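Local coordinates for tRNA (guanine-N(1)-)-methyltransferase (Corynebacterium diphtheriae, PDB 7KFF), which probably transfers a methyl group from S-adenosylmethionine to N1 of the guanine at position 37 of tRNA, working as a SPOUT-family dimer, at residues V189-Y194 and V203-E208. Residues are numbered along the deposited sequence; the frame is centred on the assembly and turned at random.
With SAH (S-adenosyl-L-homocysteine), chain C.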
loop_
_atom_site.group_PDB
_atom_site.type_symbol
_atom_site.label_atom_id
_atom_site.label_comp_id
_atom_site.label_asym_id
_atom_site.label_seq_id
_atom_site.Cartn_x
_atom_site.Cartn_y
_atom_site.Cartn_z
ATOM N N VAL A 189 -2.943 -4.292 -10.928
ATOM C CA VAL A 189 -3.386 -4.267 -9.537
ATOM C C VAL A 189 -3.039 -2.932 -8.890
ATOM O O VAL A 189 -1.882 -2.491 -8.928
ATOM C CB VAL A 189 -2.798 -5.451 -8.738
ATOM C CG1 VAL A 189 -1.294 -5.578 -8.907
ATOM C CG2 VAL A 189 -3.167 -5.361 -7.265
ATOM N N SER A 190 -4.037 -2.303 -8.285
ATOM C CA SER A 190 -3.834 -1.104 -7.495
ATOM C C SER A 190 -3.824 -1.458 -6.014
ATOM O O SER A 190 -4.673 -2.223 -5.547
ATOM C CB SER A 190 -4.970 -0.113 -7.722
ATOM O OG SER A 190 -4.755 0.981 -6.842
ATOM N N ILE A 191 -2.898 -0.867 -5.253
ATOM C CA ILE A 191 -2.918 -1.091 -3.804
ATOM C C ILE A 191 -3.844 -0.130 -3.057
ATOM O O ILE A 191 -4.068 -0.313 -1.849
ATOM C CB ILE A 191 -1.510 -1.179 -3.166
ATOM C CG1 ILE A 191 -0.757 0.157 -3.289
ATOM C CG2 ILE A 191 -0.747 -2.346 -3.760
ATOM C CD1 ILE A 191 0.401 0.276 -2.321
ATOM N N GLY A 192 -4.410 0.861 -3.737
ATOM C CA GLY A 192 -5.343 1.773 -3.101
ATOM C C GLY A 192 -5.563 2.996 -3.952
ATOM O O GLY A 192 -4.868 3.220 -4.951
ATOM N N ASP A 193 -6.522 3.815 -3.515
ATOM C CA ASP A 193 -6.966 4.970 -4.304
ATOM C C ASP A 193 -6.118 6.198 -3.954
ATOM O O ASP A 193 -6.571 7.199 -3.396
ATOM C CB ASP A 193 -8.457 5.239 -4.106
ATOM C CG ASP A 193 -9.360 4.178 -4.745
ATOM O OD1 ASP A 193 -8.875 3.238 -5.411
ATOM O OD2 ASP A 193 -10.597 4.319 -4.598
ATOM N N TYR A 194 -4.849 6.101 -4.316
ATOM C CA TYR A 194 -3.873 7.154 -4.072
ATOM C C TYR A 194 -2.755 6.913 -5.073
ATOM O O TYR A 194 -2.665 5.837 -5.675
ATOM C CB TYR A 194 -3.359 7.150 -2.627
ATOM C CG TYR A 194 -3.084 5.781 -2.078
ATOM C CD1 TYR A 194 -1.917 5.112 -2.396
ATOM C CD2 TYR A 194 -3.998 5.144 -1.252
ATOM C CE1 TYR A 194 -1.665 3.834 -1.915
ATOM C CE2 TYR A 194 -3.750 3.891 -0.741
ATOM C CZ TYR A 194 -2.572 3.240 -1.081
ATOM O OH TYR A 194 -2.302 1.987 -0.615
ATOM N N VAL A 203 5.083 -3.646 -4.882
ATOM C CA VAL A 203 5.611 -5.005 -4.793
ATOM C C VAL A 203 5.847 -5.384 -3.335
ATOM O O VAL A 203 5.485 -6.476 -2.893
ATOM C CB VAL A 203 6.894 -5.146 -5.623
ATOM C CG1 VAL A 203 7.461 -6.544 -5.421
ATOM C CG2 VAL A 203 6.598 -4.855 -7.092
ATOM N N LEU A 204 6.467 -4.488 -2.568
ATOM C CA LEU A 204 6.708 -4.795 -1.163
ATOM C C LEU A 204 5.402 -5.049 -0.410
ATOM O O LEU A 204 5.327 -5.956 0.429
ATOM C CB LEU A 204 7.488 -3.649 -0.511
ATOM C CG LEU A 204 8.886 -3.340 -1.069
ATOM C CD1 LEU A 204 9.484 -2.176 -0.319
ATOM C CD2 LEU A 204 9.772 -4.555 -0.994
ATOM N N VAL A 205 4.362 -4.253 -0.703
ATOM C CA VAL A 205 3.059 -4.423 -0.069
ATOM C C VAL A 205 2.478 -5.786 -0.399
ATOM O O VAL A 205 2.064 -6.545 0.489
ATOM C CB VAL A 205 2.113 -3.292 -0.495
ATOM C CG1 VAL A 205 0.681 -3.630 -0.124
ATOM C CG2 VAL A 205 2.536 -1.959 0.116
ATOM N N ILE A 206 2.413 -6.107 -1.685
ATOM C CA ILE A 206 1.801 -7.361 -2.115
ATOM C C ILE A 206 2.600 -8.548 -1.592
ATOM O O ILE A 206 2.036 -9.547 -1.120
ATOM C CB ILE A 206 1.653 -7.373 -3.646
ATOM C CG1 ILE A 206 0.629 -6.323 -4.097
ATOM C CG2 ILE A 206 1.255 -8.752 -4.121
ATOM C CD1 ILE A 206 0.682 -5.992 -5.588
ATOM N N ALA A 207 3.925 -8.442 -1.636
ATOM C CA ALA A 207 4.765 -9.521 -1.137
ATOM C C ALA A 207 4.511 -9.801 0.337
ATOM O O ALA A 207 4.433 -10.967 0.738
ATOM C CB ALA A 207 6.232 -9.222 -1.415
ATOM N N GLU A 208 4.397 -8.757 1.159
ATOM C CA GLU A 208 4.114 -8.997 2.572
ATOM C C GLU A 208 2.797 -9.741 2.743
ATOM O O GLU A 208 2.712 -10.714 3.504
ATOM C CB GLU A 208 4.061 -7.684 3.360
ATOM C CG GLU A 208 5.391 -7.067 3.667
ATOM C CD GLU A 208 5.432 -6.276 4.966
ATOM O OE1 GLU A 208 4.381 -6.099 5.645
ATOM O OE2 GLU A 208 6.541 -5.823 5.297
HETATM N N SAH C . -0.270 9.148 -14.474
HETATM C CA SAH C . -0.459 7.916 -13.736
HETATM C CB SAH C . 0.633 7.862 -12.691
HETATM C CG SAH C . 1.580 6.681 -12.800
HETATM S SD SAH C . 2.371 6.637 -11.203
HETATM C C SAH C . -1.799 7.809 -13.031
HETATM O O SAH C . -2.122 8.611 -12.157
HETATM O OXT SAH C . -2.574 6.894 -13.306
HETATM C "C5'" SAH C . 3.802 5.674 -11.674
HETATM C "C4'" SAH C . 3.716 4.206 -11.307
HETATM O "O4'" SAH C . 3.604 4.034 -9.895
HETATM C "C3'" SAH C . 2.550 3.397 -11.897
HETATM O "O3'" SAH C . 2.761 3.090 -13.227
HETATM C "C2'" SAH C . 2.536 2.195 -10.952
HETATM O "O2'" SAH C . 3.565 1.289 -11.263
HETATM C "C1'" SAH C . 2.862 2.856 -9.629
HETATM N N9 SAH C . 1.656 3.245 -8.875
HETATM C C8 SAH C . 1.209 4.521 -8.611
HETATM N N7 SAH C . 0.118 4.453 -7.826
HETATM C C5 SAH C . -0.152 3.137 -7.604
HETATM C C6 SAH C . -1.142 2.481 -6.887
HETATM N N6 SAH C . -2.135 3.112 -6.227
HETATM N N1 SAH C . -1.121 1.105 -6.855
HETATM C C2 SAH C . -0.130 0.409 -7.504
HETATM N N3 SAH C . 0.855 1.040 -8.202
HETATM C C4 SAH C . 0.826 2.378 -8.243
#
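The adenine pocket of the SPOUT methyltransferase fold is backed by a small apolar seam, in which Val189 and Ile191 rest on Val205 and Ile206 of helix 200-211. Val189 CG1 meets Ile206 CD1 tip to tip at 3.9 Å. Two residues on, Ile191 spreads its branches over two neighbouring helix residues: CD1 reaches Val205 CG2 end on at 3.9 Å, while CG2 sits between Val205 CG1 (4.1 Å) and Ile206 CG1 (4.2 Å). Ile191 CG1 is set between its own backbone N and carbonyl carbon (chi1 65°), and the extended chi2 carries CD1 on to Val205. No hydrogen bond crosses this buried seam; the polar work is done by the 189-194 backbone, which reads the Watson-Crick edge of the adenine of S-adenosylhomocysteine. Ile191 N donates to SAH N1 at 3.1 Å, nearly straight at 166°. The amino group N6 gives one firm bond to Tyr194 O (2.8 Å, 158°) and a weak one to Gly192 O. An ST turn steadies the bend, Ser190 OG accepting from Gly192 N at 3.1 Å. The Tyr194 ring turns back beneath Gly192, whose C lies 3.7 Å above one face, toward the rim. Tyr194 OH is hydrogen-bonded to Ile191 O of the second subunit, and Tyr194 OH of that subunit to Ile191 O here; the pair ties the pocket to the dimer interface. A loop leaving a parallel strand, held against the following helix and wrapped round adenine, is characteristic of the trefoil-knotted cofactor site of TrmD and other SPOUT enzymes.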